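Local coordinates for acyl-CoA dehydrogenase domain protein Tcur3481 (Thermomonospora curvata, PDB 6WY9), which binds FAD and probably acts as an acyl-CoA dehydrogenase, a flavin-dependent oxidoreductase of acyl-CoA thioesters, at residues R30-E33 with I39-T42; W187-T190 with D196-G199; V299-A304 with S348-R353. One frame throughout, in Å; residues are numbered along the deposited sequence.

Interaction 1: R30-E33 with I39-T42; sequences RAVE and IDET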
ATOM      1  N   ARG B  30     -28.348 -15.931 -11.567  1.00 44.12           N
ATOM      2  CA  ARG B  30     -28.035 -16.215 -12.957  1.00 46.22           C
ATOM      3  C   ARG B  30     -29.214 -15.855 -13.867  1.00 44.88           C
ATOM      4  O   ARG B  30     -29.027 -15.241 -14.923  1.00 45.51           O
ATOM      5  CB  ARG B  30     -27.652 -17.696 -13.090  1.00 49.87           C
ATOM      6  CG  ARG B  30     -27.453 -18.127 -14.536  1.00 56.21           C
ATOM      7  CD  ARG B  30     -26.407 -17.254 -15.240  1.00 62.20           C
ATOM      8  NE  ARG B  30     -25.149 -17.102 -14.477  1.00 67.39           N
ATOM      9  CZ  ARG B  30     -24.235 -18.054 -14.294  1.00 72.84           C
ATOM     10  NH1 ARG B  30     -24.413 -19.275 -14.800  1.00 77.07           N
ATOM     11  NH2 ARG B  30     -23.141 -17.798 -13.582  1.00 72.54           N
ATOM     12  N   ALA B  31     -30.431 -16.219 -13.462  1.00 44.02           N
ATOM     13  CA  ALA B  31     -31.625 -15.832 -14.215  1.00 45.07           C
ATOM     14  C   ALA B  31     -31.717 -14.318 -14.360  1.00 45.24           C
ATOM     15  O   ALA B  31     -32.015 -13.799 -15.441  1.00 46.34           O
ATOM     16  CB  ALA B  31     -32.875 -16.367 -13.515  1.00 47.26           C
ATOM     17  N   VAL B  32     -31.481 -13.579 -13.277  1.00 43.36           N
ATOM     18  CA  VAL B  32     -31.701 -12.137 -13.359  1.00 44.38           C
ATOM     19  C   VAL B  32     -30.571 -11.466 -14.149  1.00 44.29           C
ATOM     20  O   VAL B  32     -30.813 -10.570 -14.975  1.00 45.22           O
ATOM     21  CB  VAL B  32     -31.858 -11.542 -11.947  1.00 44.24           C
ATOM     22  CG1 VAL B  32     -31.791  -9.975 -12.002  1.00 44.69           C
ATOM     23  CG2 VAL B  32     -33.210 -11.969 -11.380  1.00 41.78           C
ATOM     24  N   GLU B  33     -29.337 -11.929 -13.964  1.00 42.96           N
ATOM     25  CA  GLU B  33     -28.214 -11.253 -14.609  1.00 43.22           C
ATOM     26  C   GLU B  33     -28.135 -11.563 -16.112  1.00 44.38           C
ATOM     27  O   GLU B  33     -27.319 -10.957 -16.805  1.00 45.46           O
ATOM     28  CB  GLU B  33     -26.898 -11.593 -13.877  1.00 42.96           C
ATOM     29  CG  GLU B  33     -26.405 -13.008 -14.193  1.00 45.67           C
ATOM     30  CD  GLU B  33     -25.274 -13.496 -13.275  1.00 48.39           C
ATOM     31  OE1 GLU B  33     -24.960 -14.734 -13.313  1.00 48.86           O
ATOM     32  OE2 GLU B  33     -24.716 -12.651 -12.521  1.00 49.02           O
ATOM     33  N   ILE B  39     -33.012  -6.676 -13.459  1.00 44.55           N
ATOM     34  CA  ILE B  39     -33.681  -6.282 -12.224  1.00 44.68           C
ATOM     35  C   ILE B  39     -34.636  -7.393 -11.802  1.00 46.05           C
ATOM     36  O   ILE B  39     -35.485  -7.833 -12.597  1.00 47.81           O
ATOM     37  CB  ILE B  39     -34.474  -4.971 -12.393  1.00 46.31           C
ATOM     38  CG1 ILE B  39     -33.524  -3.775 -12.672  1.00 45.87           C
ATOM     39  CG2 ILE B  39     -35.342  -4.759 -11.142  1.00 47.35           C
ATOM     40  CD1 ILE B  39     -34.229  -2.423 -12.952  1.00 45.43           C
ATOM     41  N   ASP B  40     -34.584  -7.766 -10.534  1.00 44.48           N
ATOM     42  CA  ASP B  40     -35.457  -8.826 -10.043  1.00 45.47           C
ATOM     43  C   ASP B  40     -36.742  -8.167  -9.566  1.00 46.99           C
ATOM     44  O   ASP B  40     -36.784  -7.589  -8.474  1.00 47.50           O
ATOM     45  CB  ASP B  40     -34.774  -9.605  -8.931  1.00 43.51           C
ATOM     46  CG  ASP B  40     -35.577 -10.805  -8.443  1.00 44.85           C
ATOM     47  OD1 ASP B  40     -36.796 -10.889  -8.686  1.00 46.27           O
ATOM     48  OD2 ASP B  40     -34.941 -11.691  -7.816  1.00 44.70           O
ATOM     49  N   GLU B  41     -37.793  -8.297 -10.376  1.00 48.61           N
ATOM     50  CA  GLU B  41     -39.064  -7.647 -10.069  1.00 50.71           C
ATOM     51  C   GLU B  41     -39.782  -8.359  -8.934  1.00 52.19           C
ATOM     52  O   GLU B  41     -40.617  -7.754  -8.244  1.00 51.99           O
ATOM     53  CB  GLU B  41     -39.955  -7.624 -11.304  1.00 57.40           C
ATOM     54  CG  GLU B  41     -39.387  -6.870 -12.463  1.00 61.18           C
ATOM     55  CD  GLU B  41     -39.326  -5.367 -12.221  1.00 65.34           C
ATOM     56  OE1 GLU B  41     -39.986  -4.861 -11.284  1.00 67.23           O
ATOM     57  OE2 GLU B  41     -38.600  -4.694 -12.978  1.00 66.24           O
ATOM     58  N   THR B  42     -39.502  -9.656  -8.763  1.00 50.50           N
ATOM     59  CA  THR B  42     -40.094 -10.395  -7.656  1.00 50.91           C
ATOM     60  C   THR B  42     -39.519  -9.904  -6.336  1.00 48.01           C
ATOM     61  O   THR B  42     -40.257  -9.609  -5.387  1.00 49.04           O
ATOM     62  CB  THR B  42     -39.846 -11.897  -7.846  1.00 50.73           C
ATOM     63  OG1 THR B  42     -40.413 -12.283  -9.110  1.00 53.29           O
ATOM     64  CG2 THR B  42     -40.566 -12.687  -6.717  1.00 52.51           C
TER
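The carboxylate of Asp40 has the methyl CG2 of Val32 lying off its plane, with CG2 3.9 Å from Asp40 CG and slightly closer, 3.7 Å, to Asp40 CB. The guanidinium of Arg30 is met edge-on within its own helix: Glu33 OE1 accepts from Arg30 NE at 2.6 Å, nearly straight at 170° and close to the guanidinium plane, using its anti lone pair. Across the contact the touch is van der Waals: valine methyls against backbone and an acidic side chain. The two Val32 methyls divide the work, because CG1 stands anti to the backbone N (chi1 168°) and rests on the backbone of Ile39, 3.8 Å from Ile39 N, while CG2 takes Asp40. Asp40 is the N-cap of the next helix; its OD1 receives a weak bond from Thr42 N at 3.0 Å, bent to 121°, another bond from Leu43 N and a salt bridge from Arg28. OD1 is thus held by three partners, while Val32 CG2 lies against CB and one face of the carboxylate. This corner of the N-terminal helical domain brings helix 26-33 against the start of helix 41-49; Pro84, between helices 67-80 and 87-100, touches Val32, and Glu41 bridges to Arg118 on strand 118-122.

Interaction 2: W187-T190 with D196-G199; sequences WERT and DMAG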
ATOM      1  N   TRP B 187     -32.383   6.906 -24.690  1.00 55.78           N
ATOM      2  CA  TRP B 187     -31.131   6.357 -24.180  1.00 56.13           C
ATOM      3  C   TRP B 187     -30.699   5.128 -24.961  1.00 55.22           C
ATOM      4  O   TRP B 187     -31.464   4.534 -25.717  1.00 56.42           O
ATOM      5  CB  TRP B 187     -31.187   6.050 -22.676  1.00 58.90           C
ATOM      6  CG  TRP B 187     -32.222   5.092 -22.257  1.00 65.70           C
ATOM      7  CD1 TRP B 187     -32.105   3.726 -22.210  1.00 67.67           C
ATOM      8  CD2 TRP B 187     -33.525   5.402 -21.756  1.00 70.08           C
ATOM      9  NE1 TRP B 187     -33.267   3.168 -21.732  1.00 70.02           N
ATOM     10  CE2 TRP B 187     -34.155   4.173 -21.442  1.00 72.18           C
ATOM     11  CE3 TRP B 187     -34.227   6.593 -21.549  1.00 72.93           C
ATOM     12  CZ2 TRP B 187     -35.461   4.104 -20.941  1.00 75.44           C
ATOM     13  CZ3 TRP B 187     -35.528   6.522 -21.048  1.00 75.82           C
ATOM     14  CH2 TRP B 187     -36.127   5.287 -20.749  1.00 77.22           C
ATOM     15  N   GLU B 188     -29.419   4.815 -24.813  1.00 54.77           N
ATOM     16  CA  GLU B 188     -28.837   3.574 -25.297  1.00 57.27           C
ATOM     17  C   GLU B 188     -28.524   2.688 -24.101  1.00 53.01           C
ATOM     18  O   GLU B 188     -27.820   3.109 -23.174  1.00 50.09           O
ATOM     19  CB  GLU B 188     -27.556   3.836 -26.096  1.00 61.85           C
ATOM     20  CG  GLU B 188     -27.789   4.505 -27.439  1.00 68.05           C
ATOM     21  CD  GLU B 188     -26.504   4.758 -28.231  1.00 71.83           C
ATOM     22  OE1 GLU B 188     -25.397   4.724 -27.662  1.00 71.28           O
ATOM     23  OE2 GLU B 188     -26.614   5.004 -29.447  1.00 76.01           O
ATOM     24  N   ARG B 189     -29.037   1.465 -24.124  1.00 51.74           N
ATOM     25  CA  ARG B 189     -28.691   0.511 -23.080  1.00 49.09           C
ATOM     26  C   ARG B 189     -27.196   0.192 -23.137  1.00 46.49           C
ATOM     27  O   ARG B 189     -26.612   0.062 -24.217  1.00 47.22           O
ATOM     28  CB  ARG B 189     -29.520  -0.743 -23.258  1.00 50.62           C
ATOM     29  CG  ARG B 189     -31.007  -0.456 -23.134  1.00 54.45           C
ATOM     30  CD  ARG B 189     -31.897  -1.538 -23.749  1.00 60.19           C
ATOM     31  NE  ARG B 189     -31.444  -2.909 -23.485  1.00 63.65           N
ATOM     32  CZ  ARG B 189     -31.791  -3.618 -22.414  1.00 66.41           C
ATOM     33  NH1 ARG B 189     -32.589  -3.065 -21.493  1.00 67.51           N
ATOM     34  NH2 ARG B 189     -31.345  -4.878 -22.256  1.00 66.67           N
ATOM     35  N   THR B 190     -26.568   0.070 -21.972  1.00 45.71           N
ATOM     36  CA  THR B 190     -25.143  -0.248 -21.923  1.00 46.09           C
ATOM     37  C   THR B 190     -24.890  -1.134 -20.706  1.00 43.42           C
ATOM     38  O   THR B 190     -25.329  -0.818 -19.596  1.00 41.25           O
ATOM     39  CB  THR B 190     -24.289   1.044 -21.899  1.00 48.22           C
ATOM     40  OG1 THR B 190     -22.897   0.733 -22.024  1.00 48.91           O
ATOM     41  CG2 THR B 190     -24.514   1.877 -20.646  1.00 48.36           C
ATOM     42  N   ASP B 196     -25.242  -4.700 -14.377  1.00 40.63           N
ATOM     43  CA  ASP B 196     -26.425  -3.860 -14.469  1.00 41.42           C
ATOM     44  C   ASP B 196     -26.644  -3.499 -15.934  1.00 41.55           C
ATOM     45  O   ASP B 196     -25.713  -3.524 -16.745  1.00 41.50           O
ATOM     46  CB  ASP B 196     -26.240  -2.577 -13.627  1.00 40.33           C
ATOM     47  CG  ASP B 196     -27.466  -1.637 -13.683  1.00 41.53           C
ATOM     48  OD1 ASP B 196     -28.602  -2.133 -13.472  1.00 42.72           O
ATOM     49  OD2 ASP B 196     -27.300  -0.386 -13.911  1.00 39.61           O
ATOM     50  N   MET B 197     -27.869  -3.148 -16.278  1.00 41.66           N
ATOM     51  CA  MET B 197     -28.123  -2.579 -17.595  1.00 42.97           C
ATOM     52  C   MET B 197     -28.398  -1.081 -17.397  1.00 43.23           C
ATOM     53  O   MET B 197     -29.502  -0.689 -16.998  1.00 44.25           O
ATOM     54  CB  MET B 197     -29.267  -3.279 -18.306  1.00 44.34           C
ATOM     55  CG  MET B 197     -29.350  -2.935 -19.801  1.00 49.65           C
ATOM     56  SD  MET B 197     -27.898  -3.513 -20.762  1.00 54.36           S
ATOM     57  CE  MET B 197     -27.971  -5.316 -20.669  1.00 54.41           C
ATOM     58  N   ALA B 198     -27.376  -0.261 -17.663  1.00 42.72           N
ATOM     59  CA  ALA B 198     -27.437   1.191 -17.520  1.00 41.87           C
ATOM     60  C   ALA B 198     -27.913   1.825 -18.829  1.00 44.30           C
ATOM     61  O   ALA B 198     -28.114   1.144 -19.842  1.00 44.65           O
ATOM     62  CB  ALA B 198     -26.067   1.745 -17.093  1.00 39.44           C
ATOM     63  N   GLY B 199     -28.102   3.145 -18.817  1.00 45.09           N
ATOM     64  CA  GLY B 199     -28.497   3.849 -20.032  1.00 46.17           C
ATOM     65  C   GLY B 199     -27.602   5.072 -20.239  1.00 46.17           C
ATOM     66  O   GLY B 199     -27.366   5.830 -19.292  1.00 45.52           O
TER
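Arg189 and Met197 cross at about a right angle, and the contact is made by the flat end of one against a methylene of the other. Met197 CG sits over one face of the guanidinium, 3.6 Å from Arg189 CZ, offset toward the rim and not over the middle. The arginine chain turns at chi3 (41°), folding its end back toward the methionine, whose CG is placed over the guanidinium by a first torsion that sets it anti to the backbone N. Further bends at chi2 and chi3 leave Met197 CE 3.8 Å from Arg189 NH2. Arg189 NH2 meanwhile donates to the backbone oxygen of Glu36.

Strands 185-191 and 197-203 form a beta hairpin in the central beta domain of the acyl-CoA dehydrogenase fold, their short axes at 153°. Thr190 and Ala198 are a hydrogen-bonded pair of it: Thr190 N reaches Ala198 O at 2.8 Å, standing 42° out of the carbonyl plane, and Ala198 N returns to Thr190 O at 2.9 Å. On their face, Thr190 CG2 lies alongside Ala198 CB at 3.9 Å, while Thr190 OG1 bonds to the backbone of a subunit of another protein in the assembly. Arg189 and Gly199 make the adjoining non-hydrogen-bonded pair. Here the Trp187 indole meets the glycine obliquely, its CD1 4.2 Å from Gly199 CA, and Gly199 CA also makes a CA-H...O contact with Glu188 O at 3.3 Å.

Interaction 3: V299-A304 with S348-R353; sequences VAKWWA and SADLQR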
ATOM      1  N   VAL B 299     -15.270  11.002   3.138  1.00 35.50           N
ATOM      2  CA  VAL B 299     -14.463  10.040   3.885  1.00 34.78           C
ATOM      3  C   VAL B 299     -15.105   8.657   3.804  1.00 35.94           C
ATOM      4  O   VAL B 299     -14.426   7.661   3.531  1.00 35.27           O
ATOM      5  CB  VAL B 299     -14.269  10.484   5.358  1.00 35.84           C
ATOM      6  CG1 VAL B 299     -13.710   9.346   6.205  1.00 33.13           C
ATOM      7  CG2 VAL B 299     -13.295  11.680   5.458  1.00 34.70           C
ATOM      8  N   ALA B 300     -16.419   8.573   4.039  1.00 36.18           N
ATOM      9  CA  ALA B 300     -17.049   7.257   3.916  1.00 36.55           C
ATOM     10  C   ALA B 300     -16.866   6.714   2.506  1.00 34.70           C
ATOM     11  O   ALA B 300     -16.542   5.539   2.323  1.00 35.44           O
ATOM     12  CB  ALA B 300     -18.529   7.330   4.280  1.00 37.39           C
ATOM     13  N   LYS B 301     -17.040   7.566   1.499  1.00 36.77           N
ATOM     14  CA  LYS B 301     -16.927   7.129   0.102  1.00 35.42           C
ATOM     15  C   LYS B 301     -15.500   6.730  -0.254  1.00 36.84           C
ATOM     16  O   LYS B 301     -15.283   5.762  -1.006  1.00 35.79           O
ATOM     17  CB  LYS B 301     -17.439   8.254  -0.823  1.00 38.46           C
ATOM     18  CG  LYS B 301     -17.413   7.928  -2.331  1.00 40.14           C
ATOM     19  CD  LYS B 301     -18.223   6.632  -2.623  1.00 43.89           C
ATOM     20  CE  LYS B 301     -18.559   6.518  -4.130  1.00 47.57           C
ATOM     21  NZ  LYS B 301     -17.378   6.793  -5.030  1.00 49.75           N
ATOM     22  N   TRP B 302     -14.493   7.473   0.241  1.00 34.82           N
ATOM     23  CA  TRP B 302     -13.117   7.069  -0.054  1.00 33.21           C
ATOM     24  C   TRP B 302     -12.808   5.698   0.544  1.00 33.72           C
ATOM     25  O   TRP B 302     -12.169   4.855  -0.107  1.00 34.21           O
ATOM     26  CB  TRP B 302     -12.104   8.110   0.467  1.00 32.94           C
ATOM     27  CG  TRP B 302     -10.676   7.613   0.255  1.00 33.75           C
ATOM     28  CD1 TRP B 302      -9.955   7.698  -0.901  1.00 34.52           C
ATOM     29  CD2 TRP B 302      -9.838   6.928   1.204  1.00 33.93           C
ATOM     30  NE1 TRP B 302      -8.709   7.136  -0.741  1.00 35.46           N
ATOM     31  CE2 TRP B 302      -8.604   6.664   0.550  1.00 33.83           C
ATOM     32  CE3 TRP B 302      -9.998   6.540   2.551  1.00 33.05           C
ATOM     33  CZ2 TRP B 302      -7.529   6.032   1.186  1.00 32.79           C
ATOM     34  CZ3 TRP B 302      -8.915   5.883   3.191  1.00 34.90           C
ATOM     35  CH2 TRP B 302      -7.706   5.616   2.488  1.00 34.35           C
ATOM     36  N   TRP B 303     -13.223   5.461   1.796  1.00 33.13           N
ATOM     37  CA  TRP B 303     -13.042   4.127   2.391  1.00 34.74           C
ATOM     38  C   TRP B 303     -13.707   3.049   1.535  1.00 34.90           C
ATOM     39  O   TRP B 303     -13.126   1.979   1.314  1.00 35.45           O
ATOM     40  CB  TRP B 303     -13.592   4.104   3.823  1.00 33.95           C
ATOM     41  CG  TRP B 303     -12.531   4.476   4.802  1.00 34.42           C
ATOM     42  CD1 TRP B 303     -12.407   5.667   5.480  1.00 35.51           C
ATOM     43  CD2 TRP B 303     -11.377   3.704   5.122  1.00 33.48           C
ATOM     44  NE1 TRP B 303     -11.263   5.660   6.232  1.00 35.14           N
ATOM     45  CE2 TRP B 303     -10.608   4.462   6.035  1.00 35.31           C
ATOM     46  CE3 TRP B 303     -10.926   2.423   4.744  1.00 33.63           C
ATOM     47  CZ2 TRP B 303      -9.407   3.998   6.581  1.00 34.78           C
ATOM     48  CZ3 TRP B 303      -9.739   1.932   5.299  1.00 34.30           C
ATOM     49  CH2 TRP B 303      -8.981   2.723   6.224  1.00 35.45           C
ATOM     50  N   ALA B 304     -14.925   3.330   1.037  1.00 35.10           N
ATOM     51  CA  ALA B 304     -15.599   2.415   0.110  1.00 35.90           C
ATOM     52  C   ALA B 304     -14.762   2.192  -1.137  1.00 37.42           C
ATOM     53  O   ALA B 304     -14.623   1.053  -1.610  1.00 38.41           O
ATOM     54  CB  ALA B 304     -16.973   2.988  -0.305  1.00 34.24           C
ATOM     55  N   SER B 348      -8.935   8.296  -6.205  1.00 35.84           N
ATOM     56  CA  SER B 348      -8.085   9.490  -6.403  1.00 36.00           C
ATOM     57  C   SER B 348      -8.915  10.766  -6.546  1.00 35.11           C
ATOM     58  O   SER B 348      -8.590  11.809  -5.949  1.00 34.23           O
ATOM     59  CB  SER B 348      -7.183   9.301  -7.630  1.00 36.00           C
ATOM     60  OG  SER B 348      -6.248   8.269  -7.402  1.00 37.97           O
ATOM     61  N   ALA B 349     -10.024  10.704  -7.309  1.00 34.89           N
ATOM     62  CA  ALA B 349     -10.892  11.863  -7.426  1.00 37.17           C
ATOM     63  C   ALA B 349     -11.429  12.260  -6.063  1.00 38.32           C
ATOM     64  O   ALA B 349     -11.560  13.455  -5.745  1.00 36.27           O
ATOM     65  CB  ALA B 349     -12.062  11.563  -8.418  1.00 37.60           C
ATOM     66  N   ASP B 350     -11.844  11.272  -5.271  1.00 38.14           N
ATOM     67  CA  ASP B 350     -12.435  11.622  -3.984  1.00 38.50           C
ATOM     68  C   ASP B 350     -11.411  12.274  -3.059  1.00 35.04           C
ATOM     69  O   ASP B 350     -11.763  13.189  -2.314  1.00 34.90           O
ATOM     70  CB  ASP B 350     -13.070  10.394  -3.367  1.00 42.50           C
ATOM     71  CG  ASP B 350     -14.415  10.089  -4.051  1.00 47.75           C
ATOM     72  OD1 ASP B 350     -15.146  11.034  -4.490  1.00 51.34           O
ATOM     73  OD2 ASP B 350     -14.726   8.933  -4.167  1.00 49.83           O
ATOM     74  N   LEU B 351     -10.159  11.824  -3.090  1.00 34.58           N
ATOM     75  CA  LEU B 351      -9.129  12.515  -2.313  1.00 35.74           C
ATOM     76  C   LEU B 351      -8.936  13.933  -2.800  1.00 37.41           C
ATOM     77  O   LEU B 351      -8.747  14.847  -1.995  1.00 37.94           O
ATOM     78  CB  LEU B 351      -7.792  11.753  -2.357  1.00 33.87           C
ATOM     79  CG  LEU B 351      -7.727  10.378  -1.662  1.00 35.37           C
ATOM     80  CD1 LEU B 351      -6.311   9.712  -1.811  1.00 35.63           C
ATOM     81  CD2 LEU B 351      -8.168  10.449  -0.144  1.00 36.23           C
ATOM     82  N   GLN B 352      -8.969  14.153  -4.120  1.00 36.48           N
ATOM     83  CA  GLN B 352      -8.805  15.522  -4.595  1.00 35.11           C
ATOM     84  C   GLN B 352      -9.931  16.437  -4.105  1.00 36.60           C
ATOM     85  O   GLN B 352      -9.683  17.549  -3.621  1.00 35.81           O
ATOM     86  CB  GLN B 352      -8.728  15.553  -6.112  1.00 34.66           C
ATOM     87  CG  GLN B 352      -8.470  16.999  -6.625  1.00 34.77           C
ATOM     88  CD  GLN B 352      -8.173  16.980  -8.102  1.00 38.03           C
ATOM     89  OE1 GLN B 352      -7.068  16.526  -8.519  1.00 37.75           O
ATOM     90  NE2 GLN B 352      -9.149  17.451  -8.939  1.00 37.57           N
ATOM     91  N   ARG B 353     -11.177  15.981  -4.227  1.00 36.15           N
ATOM     92  CA  ARG B 353     -12.316  16.752  -3.765  1.00 40.10           C
ATOM     93  C   ARG B 353     -12.237  16.996  -2.259  1.00 37.84           C
ATOM     94  O   ARG B 353     -12.504  18.109  -1.777  1.00 37.96           O
ATOM     95  CB  ARG B 353     -13.613  16.024  -4.139  1.00 43.72           C
ATOM     96  CG  ARG B 353     -14.856  16.890  -3.904  1.00 52.93           C
ATOM     97  CD  ARG B 353     -16.140  16.218  -4.457  1.00 61.05           C
ATOM     98  NE  ARG B 353     -16.182  16.221  -5.929  1.00 67.94           N
ATOM     99  CZ  ARG B 353     -16.436  17.303  -6.671  1.00 72.87           C
ATOM    100  NH1 ARG B 353     -16.449  17.220  -7.990  1.00 73.59           N
ATOM    101  NH2 ARG B 353     -16.648  18.471  -6.088  1.00 76.48           N
TER
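Leu351 overlaps the indole of Trp302: its methyl CD2 stands over the five-membered ring, 3.5 Å from the centroid and 21° off the ring normal, which makes a CH-pi contact. Helices 295-319 and 347-362 meet here within the C-terminal helical bundle of the acyl-CoA dehydrogenase fold, with Trp302 and Asp350 the residues whose CA atoms come nearest, 6.1 Å apart. The methyl is displaced toward the rim, closer to the pyrrole edge than to the fused bond; Leu351 CD2 is 3.4 Å from Trp302 CD1 but 4.1 Å from Trp302 CD2. The indole reaches across because CG of Trp302 is anti to its backbone N (chi1 175°). The opposite end of the same ring is turned to its neighbour, where Trp302 CZ3 lies 3.6 Å above the plane of the Trp303 ring, over its centre. Trp303 in turn packs on helix 260-288 and gives its NE1 to the backbone of a subunit of another protein in the assembly, so the aromatic pair links the helix contact to the assembly.

A polar pair flanks the CH-pi contact. Lys301 and Asp350 cross at about a right angle; a long salt bridge between them is doubtful, because the position of Asp350 OD2 is less sure. The lysine's main partner is Thr343 O, to which NZ donates; NZ also bridges to Asp305 OD1 on the same helix 295-319. Beside the CH-pi contact, the branch carbon Leu351 CG approaches the indole nitrogen, lying 3.5 Å from Trp302 NE1.

Overall arrangement
Interactions 1 and 3 are buried, on opposite sides of the chain's centre and about 31 Å apart between centres; they belong to the N-terminal and C-terminal helical parts. Interaction 2 is only partly buried and ties two strands of one hairpin. It adds backbone hydrogen bonds to its side-chain packing, whereas interactions 1 and 3 rest mainly on side-chain packing: aliphatic on backbone and carboxylate in interaction 1, methyl on indole in interaction 3. Interactions 1 and 2 come within about 5 Å at their nearest atoms, and the loop between 30-33 and 39-42 supplies Glu36 to Arg189 and Arg38 to Met197. Chains of another protein reach interactions 2 and 3 but not interaction 1.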